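Local coordinates for protein mandelate racemase/muconate lactonizing enzyme (Roseovarius nubinhibens, PDB 2QDD) that is of unknown function but, as a magnesium-binding member of the enolase superfamily, probably catalyses a reaction of the mandelate racemase/muconate lactonizing enzyme type, at residues E130-N138 and N340-S349; L226-R234 and L253-C261. One frame throughout, in Å; residues are numbered along the deposited sequence.

Contact 1 of 2, residues E130-N138 and N340-S349; sequences EAATPVPIN and NRDGLATPPS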
loop_
_atom_site.group_PDB
_atom_site.type_symbol
_atom_site.label_atom_id
_atom_site.label_comp_id
_atom_site.label_asym_id
_atom_site.label_seq_id
_atom_site.Cartn_x
_atom_site.Cartn_y
_atom_site.Cartn_z
ATOM N N GLU A 130 -5.008 39.850 8.487
ATOM C CA GLU A 130 -5.013 40.921 9.491
ATOM C C GLU A 130 -4.644 42.292 8.937
ATOM O O GLU A 130 -5.050 43.316 9.486
ATOM C CB GLU A 130 -4.095 40.587 10.674
ATOM C CG GLU A 130 -2.627 40.323 10.335
ATOM C CD GLU A 130 -1.693 40.532 11.524
ATOM O OE1 GLU A 130 -0.589 39.946 11.514
ATOM O OE2 GLU A 130 -2.055 41.281 12.463
ATOM N N ALA A 131 -3.858 42.301 7.864
ATOM C CA ALA A 131 -3.200 43.507 7.389
ATOM C C ALA A 131 -2.956 43.398 5.891
ATOM O O ALA A 131 -2.906 42.296 5.346
ATOM C CB ALA A 131 -1.881 43.719 8.128
ATOM N N ALA A 132 -2.795 44.546 5.234
ATOM C CA ALA A 132 -2.241 44.607 3.886
ATOM C C ALA A 132 -0.740 44.332 3.916
ATOM O O ALA A 132 0.079 45.249 3.785
ATOM C CB ALA A 132 -2.537 45.963 3.249
ATOM N N THR A 133 -0.393 43.059 4.099
ATOM C CA THR A 133 0.991 42.627 4.273
ATOM C C THR A 133 1.753 42.821 2.963
ATOM O O THR A 133 1.288 42.378 1.911
ATOM C CB THR A 133 1.055 41.148 4.733
ATOM O OG1 THR A 133 0.369 41.010 5.983
ATOM C CG2 THR A 133 2.490 40.681 4.914
ATOM N N PRO A 134 2.899 43.527 3.020
ATOM C CA PRO A 134 3.815 43.611 1.884
ATOM C C PRO A 134 4.418 42.254 1.517
ATOM O O PRO A 134 5.005 41.578 2.362
ATOM C CB PRO A 134 4.895 44.589 2.365
ATOM C CG PRO A 134 4.812 44.564 3.850
ATOM C CD PRO A 134 3.374 44.318 4.171
ATOM N N VAL A 135 4.252 41.866 0.257
ATOM C CA VAL A 135 4.612 40.531 -0.205
ATOM C C VAL A 135 5.871 40.643 -1.061
ATOM O O VAL A 135 5.893 41.422 -2.015
ATOM C CB VAL A 135 3.445 39.870 -1.007
ATOM C CG1 VAL A 135 3.850 38.497 -1.548
ATOM C CG2 VAL A 135 2.200 39.735 -0.129
ATOM N N PRO A 136 6.926 39.871 -0.716
ATOM C CA PRO A 136 8.147 39.804 -1.526
ATOM C C PRO A 136 7.868 39.390 -2.970
ATOM O O PRO A 136 7.010 38.541 -3.222
ATOM C CB PRO A 136 8.980 38.733 -0.815
ATOM C CG PRO A 136 8.501 38.758 0.582
ATOM C CD PRO A 136 7.026 39.010 0.477
ATOM N N ILE A 137 8.572 40.023 -3.900
ATOM C CA ILE A 137 8.399 39.779 -5.322
ATOM C C ILE A 137 9.658 39.091 -5.817
ATOM O O ILE A 137 10.763 39.520 -5.487
ATOM C CB ILE A 137 8.152 41.110 -6.109
ATOM C CG1 ILE A 137 6.930 41.857 -5.561
ATOM C CG2 ILE A 137 7.994 40.861 -7.615
ATOM C CD1 ILE A 137 5.659 41.008 -5.434
ATOM N N ASN A 138 9.502 38.018 -6.589
ATOM C CA ASN A 138 10.667 37.350 -7.161
ATOM C C ASN A 138 11.093 37.836 -8.550
ATOM O O ASN A 138 10.262 38.242 -9.362
ATOM C CB ASN A 138 10.556 35.818 -7.081
ATOM C CG ASN A 138 9.532 35.251 -8.035
ATOM O OD1 ASN A 138 9.832 34.974 -9.198
ATOM N ND2 ASN A 138 8.315 35.062 -7.547
ATOM N N ASN A 340 5.452 46.977 -7.655
ATOM C CA ASN A 340 6.701 46.618 -7.003
ATOM C C ASN A 340 7.517 47.853 -6.638
ATOM O O ASN A 340 7.945 48.614 -7.512
ATOM C CB ASN A 340 7.519 45.671 -7.888
ATOM C CG ASN A 340 8.785 45.161 -7.205
ATOM O OD1 ASN A 340 8.890 45.154 -5.981
ATOM N ND2 ASN A 340 9.748 44.723 -8.005
ATOM N N ARG A 341 7.728 48.038 -5.338
ATOM C CA ARG A 341 8.700 49.003 -4.836
ATOM C C ARG A 341 9.745 48.339 -3.946
ATOM O O ARG A 341 9.433 47.851 -2.853
ATOM C CB ARG A 341 8.013 50.175 -4.120
ATOM C CG ARG A 341 6.740 49.826 -3.342
ATOM C CD ARG A 341 6.121 51.071 -2.708
ATOM N NE ARG A 341 4.951 51.550 -3.448
ATOM C CZ ARG A 341 4.983 52.464 -4.417
ATOM N NH1 ARG A 341 6.131 53.021 -4.789
ATOM N NH2 ARG A 341 3.856 52.822 -5.019
ATOM N N ASP A 342 10.983 48.318 -4.445
ATOM C CA ASP A 342 12.152 47.775 -3.738
ATOM C C ASP A 342 11.999 46.310 -3.288
ATOM O O ASP A 342 12.405 45.930 -2.185
ATOM C CB ASP A 342 12.587 48.702 -2.587
ATOM C CG ASP A 342 14.091 48.687 -2.351
ATOM O OD1 ASP A 342 14.503 48.496 -1.186
ATOM O OD2 ASP A 342 14.861 48.864 -3.324
ATOM N N GLY A 343 11.409 45.498 -4.162
ATOM C CA GLY A 343 11.302 44.060 -3.947
ATOM C C GLY A 343 10.056 43.614 -3.203
ATOM O O GLY A 343 9.931 42.438 -2.871
ATOM N N LEU A 344 9.144 44.547 -2.934
ATOM C CA LEU A 344 7.909 44.262 -2.194
ATOM C C LEU A 344 6.693 44.880 -2.882
ATOM O O LEU A 344 6.801 45.938 -3.511
ATOM C CB LEU A 344 7.998 44.789 -0.755
ATOM C CG LEU A 344 8.950 44.134 0.256
ATOM C CD1 LEU A 344 9.200 45.072 1.424
ATOM C CD2 LEU A 344 8.401 42.825 0.768
ATOM N N ALA A 345 5.541 44.220 -2.751
ATOM C CA ALA A 345 4.267 44.766 -3.220
ATOM C C ALA A 345 3.167 44.619 -2.180
ATOM O O ALA A 345 3.054 43.589 -1.526
ATOM C CB ALA A 345 3.845 44.120 -4.531
ATOM N N THR A 346 2.364 45.669 -2.040
ATOM C CA THR A 346 1.326 45.758 -1.016
ATOM C C THR A 346 0.004 45.810 -1.773
ATOM O O THR A 346 -0.096 46.528 -2.772
ATOM C CB THR A 346 1.503 47.053 -0.165
ATOM O OG1 THR A 346 2.807 47.069 0.430
ATOM C CG2 THR A 346 0.467 47.151 0.941
ATOM N N PRO A 347 -1.007 45.034 -1.325
ATOM C CA PRO A 347 -2.331 45.177 -1.933
ATOM C C PRO A 347 -3.010 46.460 -1.442
ATOM O O PRO A 347 -2.681 46.940 -0.360
ATOM C CB PRO A 347 -3.076 43.939 -1.428
ATOM C CG PRO A 347 -2.442 43.626 -0.116
ATOM C CD PRO A 347 -0.994 44.006 -0.261
ATOM N N PRO A 348 -3.934 47.028 -2.239
ATOM C CA PRO A 348 -4.813 48.115 -1.785
ATOM C C PRO A 348 -5.676 47.757 -0.573
ATOM O O PRO A 348 -5.957 46.579 -0.335
ATOM C CB PRO A 348 -5.704 48.372 -3.003
ATOM C CG PRO A 348 -4.899 47.899 -4.163
ATOM C CD PRO A 348 -4.170 46.700 -3.656
ATOM N N SER A 349 -6.089 48.778 0.178
ATOM C CA SER A 349 -7.002 48.599 1.309
ATOM C C SER A 349 -8.392 49.199 1.079
ATOM O O SER A 349 -9.261 49.125 1.952
ATOM C CB SER A 349 -6.377 49.157 2.582
ATOM O OG SER A 349 -5.230 48.405 2.934
#
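Ile137 lies over the methyl of Ala345, its CD1 3.7 Å from Ala345 CB, while CG1 runs past the amide of Asn340 in the opposite direction, 3.9 Å from Asn340 OD1. With CG1 beside the backbone N (chi1 -57°), the CG1-CD1 branch is the one laid across the partner strand. Shortened to an alanine, this position would probably leave a gap beside the Ala345 methyl where CD1 now packs and lose the approach of CG1 to Asn340 OD1. Underneath, the pairing is antiparallel. Val135 and Ala345 exchange two backbone bonds, Val135 N to Ala345 O at 2.8 Å and nearly straight (175°), and Ala345 N to Val135 O at 2.9 Å. A third joins Ile137 N to Gly343 O. Strand 344-345 thus adds an antiparallel edge to strand 135-141, which is itself parallel to strand 163-167 of the enolase-superfamily barrel domain. A type I' turn, Arg341 to Leu344, leads into it, and Gly343 has a positive phi (90°) at which a CB would press on the preceding carbonyl. On the face shared by Pro136 and Leu344, Leu344 CD2 reaches the proline ring obliquely, 3.6 Å from Pro136 N. Farther along, Thr346 CG2 touches Ala132 O at 3.4 Å, and the Ala132 methyl sits by Ser349 OG. Helix 300-311 packs on Pro347 through Leu307, His308 and Ala311.

Contact 2 of 2, residues L226-R234 and L253-C261; sequences LDQCAHVAR and LAAWSRGAC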
loop_
_atom_site.group_PDB
_atom_site.type_symbol
_atom_site.label_atom_id
_atom_site.label_comp_id
_atom_site.label_asym_id
_atom_site.label_seq_id
_atom_site.Cartn_x
_atom_site.Cartn_y
_atom_site.Cartn_z
ATOM N N LEU A 226 1.826 14.915 -12.634
ATOM C CA LEU A 226 1.945 14.606 -11.212
ATOM C C LEU A 226 2.607 13.255 -10.928
ATOM O O LEU A 226 3.498 13.177 -10.080
ATOM C CB LEU A 226 0.569 14.693 -10.537
ATOM C CG LEU A 226 0.413 14.223 -9.089
ATOM C CD1 LEU A 226 1.243 15.079 -8.181
ATOM C CD2 LEU A 226 -1.041 14.276 -8.670
ATOM N N ASP A 227 2.167 12.215 -11.641
ATOM C CA ASP A 227 2.769 10.870 -11.600
ATOM C C ASP A 227 4.283 10.861 -11.795
ATOM O O ASP A 227 5.016 10.211 -11.046
ATOM C CB ASP A 227 2.139 9.977 -12.674
ATOM C CG ASP A 227 1.208 8.933 -12.096
ATOM O OD1 ASP A 227 -0.004 8.997 -12.393
ATOM O OD2 ASP A 227 1.685 8.044 -11.351
ATOM N N GLN A 228 4.737 11.584 -12.811
ATOM C CA GLN A 228 6.150 11.686 -13.123
ATOM C C GLN A 228 6.894 12.469 -12.045
ATOM O O GLN A 228 8.009 12.109 -11.671
ATOM C CB GLN A 228 6.333 12.353 -14.481
ATOM C CG GLN A 228 6.087 11.449 -15.670
ATOM C CD GLN A 228 6.084 12.211 -16.981
ATOM O OE1 GLN A 228 6.918 13.088 -17.206
ATOM N NE2 GLN A 228 5.139 11.883 -17.853
ATOM N N CYS A 229 6.268 13.536 -11.548
ATOM C CA CYS A 229 6.856 14.383 -10.511
ATOM C C CYS A 229 7.014 13.671 -9.162
ATOM O O CYS A 229 8.026 13.843 -8.478
ATOM C CB CYS A 229 6.050 15.674 -10.355
ATOM S SG CYS A 229 6.350 16.891 -11.671
ATOM N N ALA A 230 6.015 12.865 -8.805
ATOM C CA ALA A 230 6.034 12.055 -7.590
ATOM C C ALA A 230 7.089 10.947 -7.647
ATOM O O ALA A 230 7.673 10.577 -6.621
ATOM C CB ALA A 230 4.649 11.456 -7.346
ATOM N N HIS A 231 7.313 10.425 -8.852
ATOM C CA HIS A 231 8.376 9.463 -9.126
ATOM C C HIS A 231 9.750 10.050 -8.825
ATOM O O HIS A 231 10.526 9.443 -8.091
ATOM C CB HIS A 231 8.298 8.975 -10.582
ATOM C CG HIS A 231 9.310 7.925 -10.929
ATOM N ND1 HIS A 231 9.006 6.581 -10.949
ATOM C CD2 HIS A 231 10.616 8.021 -11.276
ATOM C CE1 HIS A 231 10.082 5.895 -11.288
ATOM N NE2 HIS A 231 11.073 6.745 -11.489
ATOM N N VAL A 232 10.031 11.223 -9.396
ATOM C CA VAL A 232 11.277 11.970 -9.165
ATOM C C VAL A 232 11.510 12.270 -7.676
ATOM O O VAL A 232 12.612 12.062 -7.164
ATOM C CB VAL A 232 11.292 13.285 -9.989
ATOM C CG1 VAL A 232 12.484 14.155 -9.646
ATOM C CG2 VAL A 232 11.278 12.973 -11.474
ATOM N N ALA A 233 10.457 12.731 -6.997
ATOM C CA ALA A 233 10.514 13.140 -5.591
ATOM C C ALA A 233 10.965 12.029 -4.651
ATOM O O ALA A 233 11.698 12.288 -3.704
ATOM C CB ALA A 233 9.164 13.696 -5.145
ATOM N N ARG A 234 10.530 10.796 -4.932
ATOM C CA ARG A 234 10.960 9.598 -4.206
ATOM C C ARG A 234 12.451 9.262 -4.341
ATOM O O ARG A 234 12.995 8.506 -3.536
ATOM C CB ARG A 234 10.125 8.394 -4.634
ATOM C CG ARG A 234 8.734 8.380 -4.026
ATOM C CD ARG A 234 8.060 7.018 -4.178
ATOM N NE ARG A 234 7.506 6.814 -5.518
ATOM C CZ ARG A 234 6.304 7.225 -5.922
ATOM N NH1 ARG A 234 5.491 7.880 -5.096
ATOM N NH2 ARG A 234 5.912 6.981 -7.166
ATOM N N LEU A 253 -5.314 17.279 -3.577
ATOM C CA LEU A 253 -5.596 16.090 -2.776
ATOM C C LEU A 253 -4.773 14.868 -3.178
ATOM O O LEU A 253 -4.267 14.152 -2.319
ATOM C CB LEU A 253 -7.084 15.754 -2.898
ATOM C CG LEU A 253 -7.926 15.606 -1.635
ATOM C CD1 LEU A 253 -7.675 16.731 -0.644
ATOM C CD2 LEU A 253 -9.402 15.531 -2.009
ATOM N N ALA A 254 -4.658 14.643 -4.486
ATOM C CA ALA A 254 -3.793 13.610 -5.052
ATOM C C ALA A 254 -2.313 13.844 -4.776
ATOM O O ALA A 254 -1.608 12.912 -4.393
ATOM C CB ALA A 254 -4.038 13.473 -6.553
ATOM N N ALA A 255 -1.850 15.081 -4.973
ATOM C CA ALA A 255 -0.456 15.453 -4.693
ATOM C C ALA A 255 -0.103 15.227 -3.226
ATOM O O ALA A 255 0.975 14.720 -2.910
ATOM C CB ALA A 255 -0.199 16.913 -5.081
ATOM N N TRP A 256 -1.032 15.592 -2.342
ATOM C CA TRP A 256 -0.861 15.424 -0.902
ATOM C C TRP A 256 -0.733 13.951 -0.464
ATOM O O TRP A 256 0.181 13.605 0.290
ATOM C CB TRP A 256 -1.987 16.130 -0.128
ATOM C CG TRP A 256 -1.932 15.820 1.326
ATOM C CD1 TRP A 256 -1.086 16.367 2.250
ATOM C CD2 TRP A 256 -2.712 14.843 2.022
ATOM N NE1 TRP A 256 -1.308 15.803 3.486
ATOM C CE2 TRP A 256 -2.296 14.860 3.372
ATOM C CE3 TRP A 256 -3.722 13.950 1.635
ATOM C CZ2 TRP A 256 -2.864 14.028 4.342
ATOM C CZ3 TRP A 256 -4.284 13.116 2.600
ATOM C CH2 TRP A 256 -3.851 13.162 3.937
ATOM N N SER A 257 -1.645 13.101 -0.937
ATOM C CA SER A 257 -1.674 11.697 -0.533
ATOM C C SER A 257 -0.547 10.840 -1.118
ATOM O O SER A 257 -0.210 9.801 -0.554
ATOM C CB SER A 257 -3.044 11.066 -0.814
ATOM O OG SER A 257 -3.386 11.170 -2.180
ATOM N N ARG A 258 0.032 11.279 -2.237
ATOM C CA ARG A 258 1.220 10.639 -2.813
ATOM C C ARG A 258 2.518 11.110 -2.154
ATOM O O ARG A 258 3.561 10.488 -2.336
ATOM C CB ARG A 258 1.313 10.905 -4.319
ATOM C CG ARG A 258 0.295 10.183 -5.175
ATOM C CD ARG A 258 0.145 10.900 -6.508
ATOM N NE ARG A 258 -0.459 10.058 -7.540
ATOM C CZ ARG A 258 0.221 9.259 -8.358
ATOM N NH1 ARG A 258 -0.428 8.537 -9.261
ATOM N NH2 ARG A 258 1.545 9.170 -8.274
ATOM N N GLY A 259 2.455 12.213 -1.411
ATOM C CA GLY A 259 3.655 12.875 -0.880
ATOM C C GLY A 259 4.550 13.484 -1.949
ATOM O O GLY A 259 5.773 13.459 -1.832
ATOM N N ALA A 260 3.929 14.053 -2.980
ATOM C CA ALA A 260 4.611 14.423 -4.217
ATOM C C ALA A 260 5.380 15.733 -4.118
ATOM O O ALA A 260 6.229 16.016 -4.965
ATOM C CB ALA A 260 3.617 14.509 -5.352
ATOM N N CYS A 261 5.068 16.535 -3.102
ATOM C CA CYS A 261 5.556 17.909 -3.024
ATOM C C CYS A 261 5.593 18.445 -1.594
ATOM O O CYS A 261 4.974 17.881 -0.693
ATOM C CB CYS A 261 4.744 18.835 -3.941
ATOM S SG CYS A 261 3.013 19.051 -3.515
HETATM O O HOH W 1 4.375 7.914 -9.332
HETATM O O HOH W 2 6.415 10.946 -3.903
#
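This is an apolar helix-to-helix contact with a charged outer rim, joining helix 226-233 to the last turns of helix 249-258 and the loop that follows. Leu226 turns CD2 to the methyl of Ala254 and CD1 to that of Ala255. Its CG is anti to the backbone N (chi1 172°), which carries CD2 to Ala254 CB at 3.8 Å and CD1 to Ala260 CB at 3.7 Å. One turn on, the methyls of Ala230 and Ala260 meet at 3.8 Å, where the CA atoms are only 4.4 Å apart, a spacing that small residues allow. The segment axes run in nearly the same direction, crossing at -23° and 10.8 Å apart at closest approach, as expected of successive helices on the outside of a beta/alpha barrel, with strand 240-242 between them in sequence. Leu242 of that strand touches Leu226, and Ile240 touches Ala233, so the helix also rests on the barrel. Helix 249-258 ends in a Schellman motif at Gly259, whose positive phi turns the chain so that Ala260 enters the interface. At the rim, the extended Arg258 side chain presents its guanidinium edge to Asp227 OD2 in a salt bridge. Arg258 NH1 lies 3.0 Å from Asp227 OD2 and Arg258 NH2 3.3 Å from it, both hydrogen bonds weak and bent, and the two groups stand almost perpendicular (84°). A water in the plane of the Arg258 guanidinium accepts from Arg258 NH2 and Arg234 NH2 and donates to Asp227 O, bridging the two arginines. Trp256 of a third subunit packs on Asp227.

Contact 1 (130-138 with 340-349) and contact 2 (226-234 with 253-261) do not touch: their centres are 31 Å apart and their nearest atoms about 17 Å. Along the chain, contact 2 is nested within the loop that contact 1 closes, which spans 201 residues and holds most of the barrel. Contact 1 lies at the edge strand, contact 2 on the outer helices. Contact 2 lies nearer the metal site, the Leu226 side chain being about 10 Å from that of Glu244 and about 11 Å from that of Asp243, both magnesium-binding residues, though no metal is bound to this chain in this model; contact 1 lies away from these sites. Neither supplies a metal ligand.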